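Iron(III) ABC transporter, periplasmic iron-compound-binding protein (Vibrio cholerae, PDB 5GGY) probably binds ferric hydroxamate siderophores such as Desferal in the periplasm and delivers them to an ABC transporter for iron uptake. Local coordinates at residues Val101-Asn105 with His119-Leu123; Ala139-Phe144 with Leu264-Glu269. All blocks are in the same frame, centred on the assembly; numbering follows the deposited sequence.

Interaction 1: residues Val101-Asn105 with His119-Leu123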
loop_
_atom_site.group_PDB
_atom_site.type_symbol
_atom_site.label_atom_id
_atom_site.label_comp_id
_atom_site.label_asym_id
_atom_site.label_seq_id
_atom_site.Cartn_x
_atom_site.Cartn_y
_atom_site.Cartn_z
ATOM N N VAL A 101 -1.752 -11.260 -22.034
ATOM C CA VAL A 101 -1.984 -10.183 -21.085
ATOM C C VAL A 101 -0.774 -9.254 -21.075
ATOM O O VAL A 101 0.310 -9.636 -20.636
ATOM C CB VAL A 101 -2.252 -10.720 -19.670
ATOM C CG1 VAL A 101 -2.648 -9.586 -18.743
ATOM C CG2 VAL A 101 -3.336 -11.788 -19.707
ATOM N N TYR A 102 -0.967 -8.038 -21.572
ATOM C CA TYR A 102 0.127 -7.093 -21.748
ATOM C C TYR A 102 0.142 -6.038 -20.647
ATOM O O TYR A 102 -0.687 -5.129 -20.631
ATOM C CB TYR A 102 0.024 -6.435 -23.128
ATOM C CG TYR A 102 1.029 -5.336 -23.399
ATOM C CD1 TYR A 102 0.610 -4.032 -23.625
ATOM C CD2 TYR A 102 2.393 -5.601 -23.440
ATOM C CE1 TYR A 102 1.520 -3.022 -23.881
ATOM C CE2 TYR A 102 3.307 -4.600 -23.693
ATOM C CZ TYR A 102 2.867 -3.314 -23.912
ATOM O OH TYR A 102 3.780 -2.317 -24.164
ATOM N N LEU A 103 1.093 -6.172 -19.727
ATOM C CA LEU A 103 1.228 -5.237 -18.613
ATOM C C LEU A 103 2.577 -4.530 -18.654
ATOM O O LEU A 103 3.541 -4.988 -18.041
ATOM C CB LEU A 103 1.067 -5.956 -17.270
ATOM C CG LEU A 103 -0.021 -7.022 -17.143
ATOM C CD1 LEU A 103 0.554 -8.413 -17.397
ATOM C CD2 LEU A 103 -0.690 -6.955 -15.780
ATOM N N PRO A 104 2.649 -3.403 -19.377
ATOM C CA PRO A 104 3.902 -2.661 -19.532
ATOM C C PRO A 104 4.242 -1.791 -18.323
ATOM O O PRO A 104 3.356 -1.386 -17.571
ATOM C CB PRO A 104 3.637 -1.795 -20.766
ATOM C CG PRO A 104 2.174 -1.538 -20.714
ATOM C CD PRO A 104 1.556 -2.804 -20.164
ATOM N N ASN A 105 5.528 -1.511 -18.151
ATOM C CA ASN A 105 6.004 -0.673 -17.060
ATOM C C ASN A 105 7.324 0.000 -17.432
ATOM O O ASN A 105 7.861 -0.228 -18.518
ATOM C CB ASN A 105 6.170 -1.507 -15.785
ATOM C CG ASN A 105 6.227 -0.653 -14.527
ATOM O OD1 ASN A 105 6.336 0.571 -14.598
ATOM N ND2 ASN A 105 6.164 -1.301 -13.368
ATOM N N HIS A 119 -0.103 -3.659 -11.175
ATOM C CA HIS A 119 -0.056 -4.884 -11.967
ATOM C C HIS A 119 -0.170 -6.115 -11.074
ATOM O O HIS A 119 -0.804 -7.103 -11.442
ATOM C CB HIS A 119 1.230 -4.949 -12.792
ATOM C CG HIS A 119 1.248 -4.012 -13.959
ATOM N ND1 HIS A 119 0.173 -3.215 -14.287
ATOM C CD2 HIS A 119 2.207 -3.746 -14.876
ATOM C CE1 HIS A 119 0.469 -2.496 -15.356
ATOM N NE2 HIS A 119 1.698 -2.801 -15.733
ATOM N N PHE A 120 0.454 -6.043 -9.903
ATOM C CA PHE A 120 0.422 -7.128 -8.931
ATOM C C PHE A 120 -1.007 -7.420 -8.498
ATOM O O PHE A 120 -1.390 -8.576 -8.311
ATOM C CB PHE A 120 1.291 -6.768 -7.727
ATOM C CG PHE A 120 1.409 -7.858 -6.700
ATOM C CD1 PHE A 120 2.071 -9.041 -6.988
ATOM C CD2 PHE A 120 0.894 -7.676 -5.427
ATOM C CE1 PHE A 120 2.193 -10.031 -6.032
ATOM C CE2 PHE A 120 1.013 -8.658 -4.468
ATOM C CZ PHE A 120 1.661 -9.836 -4.767
ATOM N N LYS A 121 -1.797 -6.364 -8.355
ATOM C CA LYS A 121 -3.192 -6.504 -7.960
ATOM C C LYS A 121 -4.059 -7.070 -9.079
ATOM O O LYS A 121 -4.846 -7.987 -8.855
ATOM C CB LYS A 121 -3.744 -5.156 -7.513
ATOM C CG LYS A 121 -3.093 -4.603 -6.272
ATOM C CD LYS A 121 -3.579 -3.204 -6.012
ATOM C CE LYS A 121 -3.098 -2.700 -4.673
ATOM N NZ LYS A 121 -3.511 -1.289 -4.489
ATOM N N THR A 122 -3.914 -6.510 -10.277
ATOM C CA THR A 122 -4.690 -6.946 -11.435
ATOM C C THR A 122 -4.441 -8.416 -11.758
ATOM O O THR A 122 -5.368 -9.152 -12.094
ATOM C CB THR A 122 -4.375 -6.092 -12.677
ATOM O OG1 THR A 122 -2.966 -6.111 -12.920
ATOM C CG2 THR A 122 -4.831 -4.658 -12.466
ATOM N N LEU A 123 -3.183 -8.833 -11.661
ATOM C CA LEU A 123 -2.825 -10.226 -11.880
ATOM C C LEU A 123 -3.462 -11.118 -10.817
ATOM O O LEU A 123 -3.888 -12.237 -11.106
ATOM C CB LEU A 123 -1.302 -10.397 -11.886
ATOM C CG LEU A 123 -0.561 -9.864 -13.111
ATOM C CD1 LEU A 123 0.942 -9.936 -12.900
ATOM C CD2 LEU A 123 -0.966 -10.645 -14.353
#
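Leu103 and His119 carry this contact, and following the leucine from its root to its tip explains most of it. CB of Leu103 lies over one face of the His119 imidazole, 3.6 Å from the ring centroid and displaced toward the CD2–NE2 side, a CH-pi contact. From there CG turns beside the backbone N (chi1 -41°), which carries both methyl groups past the histidine to the following turn of its helix. Leu103 CD1 meets CD2 of Leu123 at 4.1 Å. Leu103 CD2 is the busier branch: it lies 3.9 Å from CG of Leu123 and also approaches Thr122 OG1. Thr122 OG1 is turned back on its own helix and donates to His119 O at 2.8 Å, a carbonyl that also accepts from Leu123 N. The leucine methyl thus lies against a hydroxyl oxygen whose proton is directed into the helix.

The imidazole is held at its edge as well as on its face. His119 NE2 donates to Pro104 O at 2.9 Å in a fairly straight bond (162°); the acceptor lies close to the ring plane, whereas the donor stands above the carbonyl plane. Face contact and edge bond together would restrain rotation of the ring, and they tie it to two consecutive residues of the segment leaving the strand.

This illustrates how a parallel strand and the helix that follows it can be pinned just beyond the strand's end. Strand 100-102 is an outermost member of the three-stranded parallel sheet, with Val101 and Leu103 bonded through their backbones to strand 80-83. Helix 112-126 packs against it, while helix 24-32 closes the same apolar patch, Leu26 touching Leu103 and Gln29 touching Leu123.

Interaction 2: residues Ala139-Phe144 with Leu264-Glu269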
loop_
_atom_site.group_PDB
_atom_site.type_symbol
_atom_site.label_atom_id
_atom_site.label_comp_id
_atom_site.label_asym_id
_atom_site.label_seq_id
_atom_site.Cartn_x
_atom_site.Cartn_y
_atom_site.Cartn_z
ATOM N N ALA A 139 2.143 -6.656 4.506
ATOM C CA ALA A 139 3.397 -7.015 5.154
ATOM C C ALA A 139 4.531 -6.130 4.655
ATOM O O ALA A 139 5.460 -5.817 5.397
ATOM C CB ALA A 139 3.720 -8.479 4.912
ATOM N N MET A 140 4.440 -5.729 3.392
ATOM C CA MET A 140 5.447 -4.875 2.777
ATOM C C MET A 140 5.458 -3.479 3.396
ATOM O O MET A 140 6.515 -2.963 3.763
ATOM C CB MET A 140 5.209 -4.778 1.268
ATOM C CG MET A 140 6.352 -4.134 0.507
ATOM S SD MET A 140 6.082 -4.071 -1.273
ATOM C CE MET A 140 4.791 -2.837 -1.380
ATOM N N TYR A 141 4.279 -2.875 3.512
ATOM C CA TYR A 141 4.150 -1.532 4.070
ATOM C C TYR A 141 4.548 -1.508 5.539
ATOM O O TYR A 141 5.071 -0.512 6.037
ATOM C CB TYR A 141 2.720 -1.020 3.897
ATOM C CG TYR A 141 2.310 -0.869 2.451
ATOM C CD1 TYR A 141 3.185 -0.331 1.515
ATOM C CD2 TYR A 141 1.054 -1.277 2.016
ATOM C CE1 TYR A 141 2.818 -0.193 0.190
ATOM C CE2 TYR A 141 0.679 -1.143 0.693
ATOM C CZ TYR A 141 1.564 -0.602 -0.216
ATOM O OH TYR A 141 1.192 -0.469 -1.536
ATOM N N ALA A 142 4.303 -2.618 6.227
ATOM C CA ALA A 142 4.723 -2.762 7.613
ATOM C C ALA A 142 6.239 -2.918 7.685
ATOM O O ALA A 142 6.892 -2.340 8.555
ATOM C CB ALA A 142 4.028 -3.947 8.263
ATOM N N ARG A 143 6.786 -3.698 6.757
ATOM C CA ARG A 143 8.227 -3.908 6.664
ATOM C C ARG A 143 8.957 -2.595 6.399
ATOM O O ARG A 143 10.039 -2.364 6.940
ATOM C CB ARG A 143 8.546 -4.921 5.563
ATOM C CG ARG A 143 10.017 -5.273 5.443
ATOM C CD ARG A 143 10.568 -5.768 6.768
ATOM N NE ARG A 143 11.925 -6.289 6.640
ATOM C CZ ARG A 143 12.709 -6.585 7.671
ATOM N NH1 ARG A 143 12.273 -6.401 8.908
ATOM N NH2 ARG A 143 13.930 -7.058 7.465
ATOM N N PHE A 144 8.357 -1.743 5.570
ATOM C CA PHE A 144 8.917 -0.427 5.260
ATOM C C PHE A 144 9.113 0.395 6.528
ATOM O O PHE A 144 10.145 1.041 6.713
ATOM C CB PHE A 144 8.010 0.335 4.291
ATOM C CG PHE A 144 8.034 -0.193 2.885
ATOM C CD1 PHE A 144 9.188 -0.745 2.355
ATOM C CD2 PHE A 144 6.900 -0.134 2.093
ATOM C CE1 PHE A 144 9.208 -1.228 1.065
ATOM C CE2 PHE A 144 6.915 -0.613 0.800
ATOM C CZ PHE A 144 8.071 -1.160 0.283
ATOM N N LEU A 264 10.115 -4.258 -4.372
ATOM C CA LEU A 264 10.166 -3.047 -3.564
ATOM C C LEU A 264 10.534 -3.390 -2.125
ATOM O O LEU A 264 11.309 -2.678 -1.483
ATOM C CB LEU A 264 8.823 -2.312 -3.610
ATOM C CG LEU A 264 8.277 -1.995 -5.005
ATOM C CD1 LEU A 264 6.872 -1.420 -4.911
ATOM C CD2 LEU A 264 9.203 -1.043 -5.744
ATOM N N ARG A 265 9.973 -4.490 -1.628
ATOM C CA ARG A 265 10.267 -4.966 -0.282
ATOM C C ARG A 265 11.705 -5.459 -0.177
ATOM O O ARG A 265 12.402 -5.160 0.792
ATOM C CB ARG A 265 9.308 -6.090 0.119
ATOM C CG ARG A 265 9.561 -6.653 1.514
ATOM C CD ARG A 265 8.984 -8.056 1.678
ATOM N NE ARG A 265 9.422 -8.679 2.926
ATOM C CZ ARG A 265 8.666 -8.804 4.012
ATOM N NH1 ARG A 265 7.418 -8.358 4.014
ATOM N NH2 ARG A 265 9.158 -9.381 5.099
ATOM N N TYR A 266 12.137 -6.224 -1.175
ATOM C CA TYR A 266 13.492 -6.765 -1.207
ATOM C C TYR A 266 14.524 -5.652 -1.311
ATOM O O TYR A 266 15.548 -5.674 -0.625
ATOM C CB TYR A 266 13.652 -7.736 -2.377
ATOM C CG TYR A 266 12.690 -8.903 -2.344
ATOM C CD1 TYR A 266 12.107 -9.382 -3.510
ATOM C CD2 TYR A 266 12.370 -9.530 -1.147
ATOM C CE1 TYR A 266 11.231 -10.447 -3.486
ATOM C CE2 TYR A 266 11.492 -10.600 -1.113
ATOM C CZ TYR A 266 10.927 -11.053 -2.287
ATOM O OH TYR A 266 10.056 -12.115 -2.256
ATOM N N SER A 267 14.250 -4.680 -2.175
ATOM C CA SER A 267 15.130 -3.529 -2.332
ATOM C C SER A 267 15.272 -2.777 -1.013
ATOM O O SER A 267 16.376 -2.412 -0.610
ATOM C CB SER A 267 14.602 -2.583 -3.415
ATOM O OG SER A 267 14.539 -3.214 -4.682
ATOM N N ALA A 268 14.143 -2.560 -0.345
ATOM C CA ALA A 268 14.115 -1.835 0.920
ATOM C C ALA A 268 14.974 -2.505 1.985
ATOM O O ALA A 268 15.683 -1.830 2.728
ATOM C CB ALA A 268 12.687 -1.694 1.411
ATOM N N GLU A 269 14.906 -3.832 2.049
ATOM C CA GLU A 269 15.664 -4.599 3.032
ATOM C C GLU A 269 17.153 -4.629 2.700
ATOM O O GLU A 269 17.999 -4.507 3.588
ATOM C CB GLU A 269 15.117 -6.026 3.131
ATOM C CG GLU A 269 13.689 -6.104 3.658
ATOM C CD GLU A 269 13.199 -7.530 3.820
ATOM O OE1 GLU A 269 13.585 -8.387 2.999
ATOM O OE2 GLU A 269 12.432 -7.794 4.771
#
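Arg143 and Glu269 supply the charged part of this interface. The arginine, bent at chi2 (55°), brings Arg143 NE to Glu269 OE2; at 2.5 Å the salt bridge is modelled very short, so its exact length is doubtful. The carboxylate stands almost perpendicular to the guanidinium and meets it at the edge. Arg265 joins the network through a long 3.6 Å pairing of Arg265 NE with Glu269 OE2. Two cations thus gather round one carboxylate, which would be expected to favour its ionised form, and Glu146 gives Arg143 a second acidic partner.

Arg265 also contributes aliphatic and face contacts. CG of Arg143 lies over the centre of its guanidinium, 4.0 Å from Arg265 CZ, and Arg265 CB touches CG of Met140 at 3.6 Å.

The helices run nearly parallel, their local axes 9.9 Å apart and inclined by 17°. Helix 130-154 has the position and length of the long helix that joins the two lobes in FhuD-like binding proteins, and helix 262-276, the last of the chain, lies along it.

The other contacts are mainly apolar. Phe144 turns its ring edge to the neighbouring helix, Phe144 CE1 lying 3.5 Å from CB of Ala268; the same edge meets a backbone carbonyl, Leu264 O. Met140 SD meets Leu264 CB at 4.0 Å, and Tyr184 of helix 181-188 and Ile117 of helix 112-126 also touch that leucine.

In the fold
Interaction 1 comes first along the chain and closes before interaction 2 opens; their centres lie 20 Å apart and their nearest atoms about 6 Å. Interaction 1 belongs to the lobe built on the three-stranded parallel sheet, whereas interaction 2 lies on the helical bridge between lobes. Helices 112-126 and 130-154, consecutive in sequence, connect them: Phe120 and Lys121 pack on Leu137, while Leu264 reaches back to Ala113 and Ile117. The first lobe is thereby joined to the bridge and to the chain's final helix, consistent with a rather rigid two-lobed binder. Both regions also face the second subunit, where Lys121 and Tyr141 each meet Glu54 of that chain.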